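Local coordinates for protein NAD(P)-dependent oxidoreductase (Pseudomonas putida, PDB 7A3W) that probably reduces imines and carries out conjugate reduction and reductive amination with NADPH as hydride donor, as an imine reductase built as a dimer, at residues B[33-38]-B[59-64]; B[42-47]-B[52-57]; B[189-194]-B[203-208]; B[244-249]-B[271-276]. All coordinates share one frame; numbering follows the deposited sequence.

Interaction 1 (B[33-38]-B[59-64]); sequences GVTVWN and SEAINA. With NDP (NADPH dihydro-nicotinamide-adenine-dinucleotide phosphate), chain F.
Thr35 and Ala61 mark the closest backbone approach of the two segments, Thr35 CA and Ala61 CA lying 6.0 Å apart. Here strand 33-37 runs nearly antiparallel to helix 59-64, at 162° between their directions, with the axes 8.0 Å apart. This is the helix-over-sheet layering of a Rossmann-type domain, and no hydrogen bond crosses it. With CG2 anti to the backbone N, the Thr35 methyl lies between two alanines, 3.9 Å from both Ala61 CA and Ala64 CB, with OG1 beside the latter at 3.7 Å. Two residues further along the strand, on the same face, Trp37 meets the helix through its first carbon, Trp37 CB to Ala61 CB 3.8 Å. Ser12 and Leu14 of the adjacent strand 10-14 complete the layer beneath the two alanines. Just past the strand, Asn38 turns to NADPH. Its ND2 donates to phosphate oxygen O2X at 2.8 Å in an almost straight bond (175°), and its OD1 accepts from ribose hydroxyl O3B at 2.6 Å. Asn38 OD1 also receives Leu16 N, and ND2 also reaches Ser40 O, which should fix the amide's rotation. Van der Waals contacts thus join helix to strand, while the amide reads the phosphorylated ribose, consistent with a preference for NADPH.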
# COMPACT_ATOMS: atom_id res chain seq x y z
N GLY B 33 35.66 -0.71 -13.48
CA GLY B 33 35.85 0.13 -14.66
C GLY B 33 34.48 0.38 -15.25
O GLY B 33 33.68 -0.59 -15.31
N VAL B 34 34.13 1.62 -15.53
CA VAL B 34 32.78 1.87 -16.11
C VAL B 34 32.95 2.67 -17.38
O VAL B 34 33.54 3.74 -17.30
CB VAL B 34 31.82 2.57 -15.14
CG1 VAL B 34 30.46 2.78 -15.80
CG2 VAL B 34 31.67 1.81 -13.85
N THR B 35 32.35 2.20 -18.46
CA THR B 35 32.18 2.97 -19.71
C THR B 35 30.72 3.39 -19.77
O THR B 35 29.85 2.51 -19.66
CB THR B 35 32.61 2.16 -20.93
OG1 THR B 35 34.02 1.94 -20.83
CG2 THR B 35 32.28 2.86 -22.23
N VAL B 36 30.47 4.67 -19.98
CA VAL B 36 29.07 5.18 -20.01
C VAL B 36 28.78 5.68 -21.40
O VAL B 36 29.72 6.03 -22.14
CB VAL B 36 28.84 6.26 -18.95
CG1 VAL B 36 29.05 5.71 -17.55
CG2 VAL B 36 29.74 7.47 -19.18
N TRP B 37 27.51 5.71 -21.74
CA TRP B 37 27.03 6.36 -22.98
C TRP B 37 25.69 7.00 -22.65
O TRP B 37 24.91 6.41 -21.89
CB TRP B 37 26.87 5.38 -24.13
CG TRP B 37 26.26 6.04 -25.33
CD1 TRP B 37 26.94 6.78 -26.25
CD2 TRP B 37 24.87 6.10 -25.71
NE1 TRP B 37 26.07 7.27 -27.19
CE2 TRP B 37 24.80 6.88 -26.88
CE3 TRP B 37 23.68 5.59 -25.18
CZ2 TRP B 37 23.60 7.13 -27.54
CZ3 TRP B 37 22.49 5.85 -25.82
CH2 TRP B 37 22.45 6.62 -26.99
N ASN B 38 25.42 8.16 -23.24
CA ASN B 38 24.10 8.81 -23.10
C ASN B 38 23.81 9.56 -24.38
O ASN B 38 24.76 10.05 -25.00
CB ASN B 38 24.05 9.77 -21.91
CG ASN B 38 22.64 10.19 -21.56
OD1 ASN B 38 21.80 9.36 -21.28
ND2 ASN B 38 22.39 11.50 -21.55
N SER B 59 27.59 1.79 -29.80
CA SER B 59 28.42 0.67 -30.31
C SER B 59 29.71 0.54 -29.49
O SER B 59 30.06 -0.60 -29.14
CB SER B 59 28.77 0.84 -31.77
OG SER B 59 27.64 1.25 -32.51
N GLU B 60 30.41 1.65 -29.23
CA GLU B 60 31.70 1.64 -28.49
C GLU B 60 31.46 1.25 -27.03
O GLU B 60 32.31 0.53 -26.42
CB GLU B 60 32.39 3.01 -28.60
CG GLU B 60 32.81 3.37 -30.02
CD GLU B 60 33.07 4.85 -30.28
OE1 GLU B 60 32.85 5.67 -29.35
OE2 GLU B 60 33.49 5.19 -31.41
N ALA B 61 30.35 1.69 -26.44
CA ALA B 61 30.00 1.32 -25.05
C ALA B 61 29.79 -0.20 -25.00
O ALA B 61 30.29 -0.87 -24.07
CB ALA B 61 28.80 2.11 -24.56
N ILE B 62 29.08 -0.74 -25.98
CA ILE B 62 28.84 -2.22 -26.07
C ILE B 62 30.18 -2.95 -26.22
O ILE B 62 30.41 -3.95 -25.49
CB ILE B 62 27.84 -2.53 -27.20
CG1 ILE B 62 26.46 -1.99 -26.84
CG2 ILE B 62 27.85 -4.02 -27.51
CD1 ILE B 62 25.48 -1.84 -27.99
N ASN B 63 31.07 -2.43 -27.08
CA ASN B 63 32.37 -3.08 -27.38
C ASN B 63 33.26 -3.09 -26.14
O ASN B 63 34.07 -4.05 -25.98
CB ASN B 63 33.02 -2.43 -28.59
CG ASN B 63 32.34 -2.86 -29.87
OD1 ASN B 63 31.77 -3.95 -29.93
ND2 ASN B 63 32.43 -2.04 -30.91
N ALA B 64 33.07 -2.13 -25.23
CA ALA B 64 34.03 -1.87 -24.13
C ALA B 64 33.94 -2.93 -23.03
O ALA B 64 34.90 -3.08 -22.26
CB ALA B 64 33.77 -0.49 -23.58
PA NDP F . 15.23 9.98 -16.96
O1A NDP F . 16.03 10.65 -15.87
O2A NDP F . 14.14 10.71 -17.71
O5B NDP F . 16.30 9.45 -18.02
C5B NDP F . 15.86 8.96 -19.31
C4B NDP F . 17.08 8.46 -20.02
O4B NDP F . 16.70 7.93 -21.33
C3B NDP F . 18.16 9.51 -20.30
O3B NDP F . 19.41 8.86 -20.30
C2B NDP F . 17.75 9.99 -21.68
O2B NDP F . 18.77 10.60 -22.49
C1B NDP F . 17.44 8.63 -22.30
N9A NDP F . 16.66 8.73 -23.52
C8A NDP F . 15.40 9.23 -23.70
N7A NDP F . 15.00 9.17 -24.95
C5A NDP F . 16.05 8.55 -25.61
C6A NDP F . 16.26 8.20 -26.96
N6A NDP F . 15.36 8.38 -27.93
N1A NDP F . 17.43 7.61 -27.27
C2A NDP F . 18.34 7.41 -26.31
N3A NDP F . 18.27 7.72 -25.02
C4A NDP F . 17.09 8.29 -24.74
O3 NDP F . 14.61 8.59 -16.50
PN NDP F . 15.08 7.67 -15.26
O1N NDP F . 14.33 8.19 -14.09
O2N NDP F . 16.58 7.64 -15.17
O5D NDP F . 14.44 6.28 -15.67
C5D NDP F . 15.06 5.36 -16.59
C4D NDP F . 14.29 4.07 -16.57
O4D NDP F . 14.38 3.46 -15.25
C3D NDP F . 12.78 4.18 -16.88
O3D NDP F . 12.41 3.16 -17.78
C2D NDP F . 12.15 4.09 -15.50
O2D NDP F . 10.81 3.63 -15.58
C1D NDP F . 13.11 3.16 -14.76
N1N NDP F . 13.14 3.37 -13.28
C2N NDP F . 13.44 4.58 -12.71
C3N NDP F . 13.29 4.80 -11.35
C7N NDP F . 13.60 6.10 -10.69
O7N NDP F . 13.32 6.23 -9.50
N7N NDP F . 14.21 7.08 -11.35
C4N NDP F . 12.88 3.68 -10.48
C5N NDP F . 12.62 2.44 -11.18
C6N NDP F . 12.85 2.30 -12.47
P2B NDP F . 18.99 12.19 -22.27
O1X NDP F . 17.59 12.79 -22.35
O2X NDP F . 19.75 12.40 -20.98
O3X NDP F . 19.82 12.47 -23.51

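Interaction 2 (B[42-47]-B[52-57]); sequences ERATAL and ASLARE
Leu47 and Ala52 meet at a flat group, the peptide carbonyl of Leu47. Ala52 N donates to Leu47 O at 3.0 Å with an angle of 162° at the hydrogen, yet the donor stands 39° out of the carbonyl plane. The methyl of Ala52 lies against the same oxygen, Ala52 CB being 3.4 Å from Leu47 O. The bond closes a short helix-to-strand turn inside a beta-alpha-beta unit of the Rossmann-type domain, formed by strand 33-37, helix 45-49 and strand 53-54. Beside the turn the side chains of the same pair touch, Leu47 CB to Ala52 CB at 3.9 Å. The rest of Leu47 leads off to Ala24 and Arg25 of helix 18-29, and Ala52 packs on Leu28 of that helix, which thereby backs both residues. Further along, Ala44 and Leu54 form a second, purely apolar point. The Leu54 chain leaves with CG anti to the backbone N (chi1 172°), which carries its branched end to the Ala44 methyl. Arg43, just before Ala44, touches NADPH, so the start of segment 42-47, not the turn, borders the cofactor pocket. Both methyls of the leucine share the one alanine carbon, Leu54 CD1 at 3.7 Å and Leu54 CD2 at 3.9 Å from Ala44 CB.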
# COMPACT_ATOMS: atom_id res chain seq x y z
N GLU B 42 26.09 16.07 -21.75
CA GLU B 42 26.07 16.87 -20.48
C GLU B 42 26.08 15.93 -19.27
O GLU B 42 26.81 16.19 -18.31
CB GLU B 42 24.81 17.71 -20.30
CG GLU B 42 24.49 18.63 -21.45
CD GLU B 42 23.57 17.99 -22.47
OE1 GLU B 42 22.35 17.99 -22.23
OE2 GLU B 42 24.10 17.48 -23.47
N ARG B 43 25.24 14.88 -19.31
CA ARG B 43 24.95 14.02 -18.14
C ARG B 43 26.20 13.21 -17.77
O ARG B 43 26.29 12.77 -16.62
CB ARG B 43 23.71 13.15 -18.43
CG ARG B 43 22.45 13.94 -18.75
CD ARG B 43 21.66 14.38 -17.53
NE ARG B 43 21.97 13.51 -16.42
CZ ARG B 43 21.21 13.32 -15.35
NH1 ARG B 43 21.62 12.48 -14.41
NH2 ARG B 43 20.05 13.92 -15.22
N ALA B 44 27.15 13.03 -18.71
CA ALA B 44 28.36 12.20 -18.48
C ALA B 44 29.43 12.98 -17.72
O ALA B 44 30.34 12.32 -17.18
CB ALA B 44 28.87 11.69 -19.81
N THR B 45 29.35 14.31 -17.62
CA THR B 45 30.53 15.10 -17.15
C THR B 45 30.94 14.67 -15.75
O THR B 45 32.12 14.41 -15.53
CB THR B 45 30.29 16.61 -17.23
OG1 THR B 45 29.08 16.92 -16.54
CG2 THR B 45 30.20 17.07 -18.66
N ALA B 46 29.99 14.60 -14.81
CA ALA B 46 30.29 14.28 -13.40
C ALA B 46 30.87 12.86 -13.32
O ALA B 46 31.84 12.65 -12.57
CB ALA B 46 29.05 14.42 -12.53
N LEU B 47 30.33 11.93 -14.11
CA LEU B 47 30.80 10.51 -14.11
C LEU B 47 32.25 10.47 -14.63
O LEU B 47 33.09 9.77 -14.02
CB LEU B 47 29.90 9.66 -15.01
CG LEU B 47 28.59 9.08 -14.44
CD1 LEU B 47 28.68 8.75 -12.96
CD2 LEU B 47 27.42 10.00 -14.75
N ALA B 52 34.83 7.51 -14.87
CA ALA B 52 34.15 6.78 -15.97
C ALA B 52 34.78 7.15 -17.31
O ALA B 52 35.24 8.32 -17.44
CB ALA B 52 32.67 7.07 -16.00
N SER B 53 34.81 6.23 -18.27
CA SER B 53 35.12 6.56 -19.69
C SER B 53 33.80 6.87 -20.36
O SER B 53 32.93 6.04 -20.24
CB SER B 53 35.83 5.42 -20.40
OG SER B 53 36.89 4.93 -19.60
N LEU B 54 33.70 7.96 -21.11
CA LEU B 54 32.51 8.25 -21.96
C LEU B 54 32.78 7.71 -23.37
O LEU B 54 33.77 8.14 -23.97
CB LEU B 54 32.23 9.75 -21.97
CG LEU B 54 31.15 10.18 -22.96
CD1 LEU B 54 29.82 9.53 -22.62
CD2 LEU B 54 31.03 11.70 -23.02
N ALA B 55 31.91 6.84 -23.88
CA ALA B 55 31.91 6.35 -25.27
C ALA B 55 31.18 7.40 -26.12
O ALA B 55 30.19 7.95 -25.64
CB ALA B 55 31.24 4.99 -25.35
N ARG B 56 31.65 7.65 -27.33
CA ARG B 56 31.02 8.59 -28.29
C ARG B 56 29.71 7.97 -28.79
O ARG B 56 28.72 8.69 -28.98
CB ARG B 56 31.98 8.89 -29.45
CG ARG B 56 32.31 10.36 -29.66
CD ARG B 56 31.62 10.99 -30.86
NE ARG B 56 32.09 12.34 -31.12
N GLU B 57 29.73 6.66 -28.99
CA GLU B 57 28.66 5.89 -29.68
C GLU B 57 28.18 4.74 -28.79
O GLU B 57 29.03 4.16 -28.04
CB GLU B 57 29.25 5.28 -30.95
CG GLU B 57 29.84 6.28 -31.89
CD GLU B 57 28.72 6.73 -32.79
OE1 GLU B 57 27.74 7.30 -32.27
OE2 GLU B 57 28.79 6.41 -33.99

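Interaction 3 (B[189-194]-B[203-208]); sequences AAWLEG and VSVQDF
Trp191 and Phe208 form the centre of this contact, with Phe208 CE2 over one face of the indole and only 3.4 Å from Trp191 NE1. The rings lie obliquely, the five-membered ring and the phenyl ring having centroids 5.1 Å apart and planes at 46°. Trp191 CZ2 sits in the plane of the phenyl ring at its edge, and the two side chains slide past each other in opposite senses. The phenyl ring also rests on main chain: Phe208 CZ is 3.6 Å from Gly194 C, and Gly194 O stands 3.8 Å above the ring plane, toward its rim. Since Gly194 has no side chain, the ring can settle directly on the peptide. At the far end of the indole, Val205 crosses at about a right angle, its CG2 4.0 Å from Trp191 CH2.

Around this shell lie the elements that orient it. Phe208 CG is anti to its backbone N (chi1 -170°), which sends the ring across to helix 173-200. The start of helix 205-232 is capped by Ser204, whose OG accepts from Asp207 N at 2.9 Å. Ser212 OG takes the indole N-H of Trp191, and Phe183 of the second subunit meets Trp191 edge-to-face. The aromatic pair therefore joins two consecutive helices of the C-terminal domain at the dimer interface, and the buried indole nitrogen gains its polar partner from the second helix.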
# COMPACT_ATOMS: atom_id res chain seq x y z
N ALA B 189 -0.94 6.48 -4.27
CA ALA B 189 -2.04 7.43 -4.53
C ALA B 189 -3.06 7.35 -3.37
O ALA B 189 -3.56 8.42 -2.92
CB ALA B 189 -2.68 7.15 -5.85
N ALA B 190 -3.36 6.15 -2.90
CA ALA B 190 -4.27 5.95 -1.75
C ALA B 190 -3.69 6.68 -0.54
O ALA B 190 -4.44 7.30 0.20
CB ALA B 190 -4.45 4.47 -1.44
N TRP B 191 -2.38 6.54 -0.29
CA TRP B 191 -1.74 7.21 0.87
C TRP B 191 -1.93 8.73 0.76
O TRP B 191 -2.32 9.38 1.77
CB TRP B 191 -0.26 6.84 0.99
CG TRP B 191 0.33 7.52 2.17
CD1 TRP B 191 0.27 7.09 3.46
CD2 TRP B 191 1.01 8.79 2.20
NE1 TRP B 191 0.89 7.99 4.29
CE2 TRP B 191 1.34 9.05 3.55
CE3 TRP B 191 1.39 9.72 1.23
CZ2 TRP B 191 2.02 10.20 3.94
CZ3 TRP B 191 2.03 10.87 1.62
CH2 TRP B 191 2.37 11.10 2.95
N LEU B 192 -1.66 9.30 -0.41
CA LEU B 192 -1.83 10.76 -0.67
C LEU B 192 -3.29 11.13 -0.41
O LEU B 192 -3.52 12.17 0.23
CB LEU B 192 -1.47 11.09 -2.12
CG LEU B 192 0.01 10.96 -2.45
CD1 LEU B 192 0.21 10.97 -3.97
CD2 LEU B 192 0.78 12.07 -1.77
N GLU B 193 -4.22 10.34 -0.92
CA GLU B 193 -5.68 10.59 -0.75
C GLU B 193 -6.03 10.68 0.76
O GLU B 193 -6.73 11.61 1.16
CB GLU B 193 -6.41 9.49 -1.48
CG GLU B 193 -7.88 9.70 -1.57
CD GLU B 193 -8.53 8.86 -2.67
OE1 GLU B 193 -8.05 8.91 -3.84
OE2 GLU B 193 -9.53 8.19 -2.37
N GLY B 194 -5.49 9.76 1.58
CA GLY B 194 -5.64 9.80 3.04
C GLY B 194 -4.93 10.99 3.69
O GLY B 194 -5.51 11.62 4.59
N VAL B 203 -4.81 17.52 10.69
CA VAL B 203 -3.74 16.55 11.03
C VAL B 203 -2.58 16.84 10.07
O VAL B 203 -2.78 16.70 8.86
CB VAL B 203 -4.24 15.10 10.93
CG1 VAL B 203 -3.13 14.12 11.26
CG2 VAL B 203 -5.44 14.88 11.85
N SER B 204 -1.42 17.22 10.61
CA SER B 204 -0.23 17.54 9.79
C SER B 204 0.22 16.28 9.04
O SER B 204 0.01 15.17 9.55
CB SER B 204 0.90 18.06 10.62
OG SER B 204 1.45 17.00 11.35
N VAL B 205 0.87 16.47 7.90
CA VAL B 205 1.40 15.36 7.09
C VAL B 205 2.42 14.60 7.94
O VAL B 205 2.44 13.38 7.83
CB VAL B 205 1.98 15.83 5.75
CG1 VAL B 205 3.33 16.51 5.92
CG2 VAL B 205 2.07 14.67 4.77
N GLN B 206 3.18 15.27 8.81
CA GLN B 206 4.14 14.57 9.70
C GLN B 206 3.37 13.70 10.69
O GLN B 206 3.84 12.57 10.98
CB GLN B 206 5.11 15.51 10.43
CG GLN B 206 6.24 16.04 9.56
CD GLN B 206 7.15 14.98 8.97
OE1 GLN B 206 7.29 14.85 7.75
NE2 GLN B 206 7.80 14.22 9.84
N ASP B 207 2.23 14.18 11.19
CA ASP B 207 1.41 13.39 12.15
C ASP B 207 0.77 12.21 11.39
O ASP B 207 0.74 11.12 11.92
CB ASP B 207 0.39 14.27 12.87
CG ASP B 207 1.03 15.22 13.89
OD1 ASP B 207 2.21 14.96 14.32
OD2 ASP B 207 0.34 16.18 14.25
N PHE B 208 0.31 12.41 10.16
CA PHE B 208 -0.24 11.29 9.34
C PHE B 208 0.85 10.28 9.00
O PHE B 208 0.60 9.08 9.06
CB PHE B 208 -0.93 11.84 8.10
CG PHE B 208 -1.72 10.78 7.37
CD1 PHE B 208 -2.91 10.31 7.90
CD2 PHE B 208 -1.25 10.25 6.18
CE1 PHE B 208 -3.64 9.36 7.21
CE2 PHE B 208 -1.99 9.30 5.51
CZ PHE B 208 -3.16 8.85 6.03

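Interaction 4 (B[244-249]-B[271-276]); sequences VHVAGQ and SYCRMA. With NDP (NADPH dihydro-nicotinamide-adenine-dinucleotide phosphate), chain C.
Val246 and Cys273 are pressed together more tightly than usual for carbons, Val246 CG2 lying 3.4 Å from Cys273 CB. The squeeze coincides with the nearest backbone pair, Val246 CA and Cys273 CA at 6.5 Å, so the two helices are very close here, and no hydrogen bond joins them. The valine's branches divide the work. CG1, anti to the backbone N (chi1 168°), is directed to Arg274, while CG2, beside the backbone N, meets Cys273, touching SG more loosely at 4.1 Å. The arginine, its chain bent at chi3 (-149°), crosses the valine at about a right angle and lays NH1 3.7 Å from Val246 CG1. Its charge is answered by a salt bridge from Arg274 NH2 to Glu250, one helical turn beyond Val246, which probably helps keep the guanidinium next to the Val246 CG1 methyl. Two residues before, Val244 touches NADPH, Val244 CG2 being 3.4 Å from diphosphate oxygen O2A; this cofactor is hydrogen-bonded by the second subunit. The contact thus pairs helix 242-258, which reaches the cofactor at Val244, with helix 264-278. The latter is backed by helix 289-293 through Tyr272 and Ala276, while the second subunit packs against both helices, its Tyr129 and Glu193 bonding to His245 and Tyr272.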
# COMPACT_ATOMS: atom_id res chain seq x y z
N VAL B 244 -20.07 -5.10 4.70
CA VAL B 244 -19.65 -4.21 5.82
C VAL B 244 -18.49 -3.33 5.34
O VAL B 244 -18.49 -2.11 5.66
CB VAL B 244 -19.35 -5.06 7.08
CG1 VAL B 244 -18.62 -4.27 8.14
CG2 VAL B 244 -20.65 -5.66 7.63
N HIS B 245 -17.55 -3.86 4.54
CA HIS B 245 -16.49 -3.06 3.90
C HIS B 245 -17.12 -1.92 3.09
O HIS B 245 -16.67 -0.77 3.18
CB HIS B 245 -15.60 -3.91 2.98
CG HIS B 245 -14.55 -4.69 3.70
ND1 HIS B 245 -14.77 -5.94 4.19
CD2 HIS B 245 -13.26 -4.40 3.95
CE1 HIS B 245 -13.67 -6.40 4.78
NE2 HIS B 245 -12.72 -5.48 4.62
N VAL B 246 -18.19 -2.22 2.36
CA VAL B 246 -18.81 -1.19 1.49
C VAL B 246 -19.42 -0.11 2.39
O VAL B 246 -19.21 1.10 2.13
CB VAL B 246 -19.83 -1.81 0.52
CG1 VAL B 246 -20.67 -0.74 -0.16
CG2 VAL B 246 -19.12 -2.61 -0.56
N ALA B 247 -20.18 -0.52 3.41
CA ALA B 247 -20.89 0.44 4.29
C ALA B 247 -19.86 1.36 4.93
O ALA B 247 -20.10 2.54 5.01
CB ALA B 247 -21.71 -0.28 5.32
N GLY B 248 -18.74 0.81 5.39
CA GLY B 248 -17.65 1.60 6.00
C GLY B 248 -17.01 2.55 5.00
O GLY B 248 -16.82 3.72 5.34
N GLN B 249 -16.68 2.08 3.79
CA GLN B 249 -15.94 2.93 2.83
C GLN B 249 -16.88 3.99 2.25
O GLN B 249 -16.37 4.99 1.75
CB GLN B 249 -15.24 2.13 1.74
CG GLN B 249 -13.91 2.75 1.35
CD GLN B 249 -12.83 2.63 2.39
OE1 GLN B 249 -13.02 2.00 3.43
NE2 GLN B 249 -11.68 3.22 2.11
N SER B 271 -15.66 0.36 -6.46
CA SER B 271 -16.09 -0.28 -7.73
C SER B 271 -15.78 -1.78 -7.67
O SER B 271 -16.59 -2.58 -8.15
CB SER B 271 -15.49 0.39 -8.95
OG SER B 271 -14.13 0.01 -9.14
N TYR B 272 -14.64 -2.17 -7.09
CA TYR B 272 -14.26 -3.59 -7.00
C TYR B 272 -15.17 -4.29 -5.98
O TYR B 272 -15.61 -5.43 -6.22
CB TYR B 272 -12.78 -3.73 -6.66
CG TYR B 272 -11.85 -3.19 -7.71
CD1 TYR B 272 -12.28 -2.98 -9.01
CD2 TYR B 272 -10.51 -2.97 -7.43
CE1 TYR B 272 -11.42 -2.52 -9.99
CE2 TYR B 272 -9.63 -2.53 -8.41
CZ TYR B 272 -10.09 -2.30 -9.70
OH TYR B 272 -9.27 -1.85 -10.70
N CYS B 273 -15.45 -3.63 -4.86
CA CYS B 273 -16.43 -4.10 -3.86
C CYS B 273 -17.77 -4.35 -4.55
O CYS B 273 -18.36 -5.40 -4.30
CB CYS B 273 -16.61 -3.10 -2.74
SG CYS B 273 -15.18 -3.10 -1.61
N ARG B 274 -18.24 -3.40 -5.36
CA ARG B 274 -19.58 -3.50 -6.00
C ARG B 274 -19.56 -4.64 -7.03
O ARG B 274 -20.55 -5.38 -7.09
CB ARG B 274 -20.00 -2.14 -6.54
CG ARG B 274 -20.35 -1.16 -5.43
CD ARG B 274 -21.00 0.10 -5.95
NE ARG B 274 -20.68 1.24 -5.10
CZ ARG B 274 -21.15 1.42 -3.88
NH1 ARG B 274 -21.97 0.53 -3.34
NH2 ARG B 274 -20.82 2.51 -3.21
N MET B 275 -18.47 -4.82 -7.75
CA MET B 275 -18.26 -6.02 -8.62
C MET B 275 -18.55 -7.28 -7.81
O MET B 275 -19.29 -8.13 -8.30
CB MET B 275 -16.82 -6.14 -9.11
CG MET B 275 -16.55 -5.50 -10.44
SD MET B 275 -14.77 -5.57 -10.76
CE MET B 275 -14.67 -4.01 -11.64
N ALA B 276 -17.96 -7.41 -6.63
CA ALA B 276 -18.10 -8.60 -5.76
C ALA B 276 -19.56 -8.73 -5.30
O ALA B 276 -20.10 -9.86 -5.38
CB ALA B 276 -17.12 -8.53 -4.62
PA NDP C . -21.66 -7.07 11.34
O1A NDP C . -21.06 -8.41 11.62
O2A NDP C . -22.59 -6.82 10.18
O5B NDP C . -22.46 -6.68 12.66
C5B NDP C . -23.34 -5.54 12.66
C4B NDP C . -23.95 -5.41 14.03
O4B NDP C . -24.84 -4.26 14.04
C3B NDP C . -24.81 -6.61 14.49
O3B NDP C . -24.76 -6.79 15.90
C2B NDP C . -26.20 -6.13 14.10
O2B NDP C . -27.22 -6.77 14.85
C1B NDP C . -26.09 -4.67 14.51
N9A NDP C . -27.14 -3.82 13.97
C8A NDP C . -27.45 -3.52 12.67
N7A NDP C . -28.51 -2.76 12.55
C5A NDP C . -28.90 -2.53 13.86
C6A NDP C . -29.95 -1.78 14.42
N6A NDP C . -30.84 -1.11 13.70
N1A NDP C . -30.04 -1.76 15.77
C2A NDP C . -29.14 -2.43 16.50
N3A NDP C . -28.13 -3.18 16.08
C4A NDP C . -28.06 -3.18 14.74
O3 NDP C . -20.54 -5.94 11.37
PN NDP C . -19.05 -5.93 12.00
O1N NDP C . -19.04 -6.53 13.36
O2N NDP C . -18.14 -6.50 10.99
O5D NDP C . -18.76 -4.36 12.06
C5D NDP C . -19.31 -3.57 13.13
C4D NDP C . -18.71 -2.20 13.07
O4D NDP C . -17.30 -2.29 13.38
C3D NDP C . -18.83 -1.44 11.74
O3D NDP C . -19.05 -0.07 12.00
C2D NDP C . -17.47 -1.69 11.08
O2D NDP C . -17.10 -0.72 10.09
C1D NDP C . -16.57 -1.69 12.31
N1N NDP C . -15.32 -2.45 12.07
C2N NDP C . -15.34 -3.79 11.75
C3N NDP C . -14.18 -4.47 11.44
C7N NDP C . -14.16 -5.93 11.03
O7N NDP C . -13.07 -6.39 10.65
N7N NDP C . -15.27 -6.67 11.06
C4N NDP C . -12.89 -3.74 11.51
C5N NDP C . -12.98 -2.40 12.07
C6N NDP C . -14.13 -1.77 12.11
P2B NDP C . -27.85 -8.14 14.19
O1X NDP C . -29.23 -8.29 14.80
O2X NDP C . -27.91 -7.95 12.70
O3X NDP C . -26.88 -9.22 14.64

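In the fold
Interactions 1 and 2 adjoin in the nucleotide-binding domain, their centres about 9 Å apart and interaction 2 nested within the chain loop closed by interaction 1; Val36 N to Ser53 O at 2.8 Å probably links their strands. Interactions 3 and 4 belong to the helical C-terminal domain, centres about 22 Å apart, nearest atoms about 7 Å, without touching. Between interactions 1 and 4 the centres lie about 53 Å apart within one chain, yet the dimer brings their roles together: one NADPH is bonded by Asn38 of one subunit and touched by Val244 of the other. Glu193 and Tyr272 likewise hydrogen-bond across the interface, tying interaction 3 of one subunit to interaction 4 of its partner.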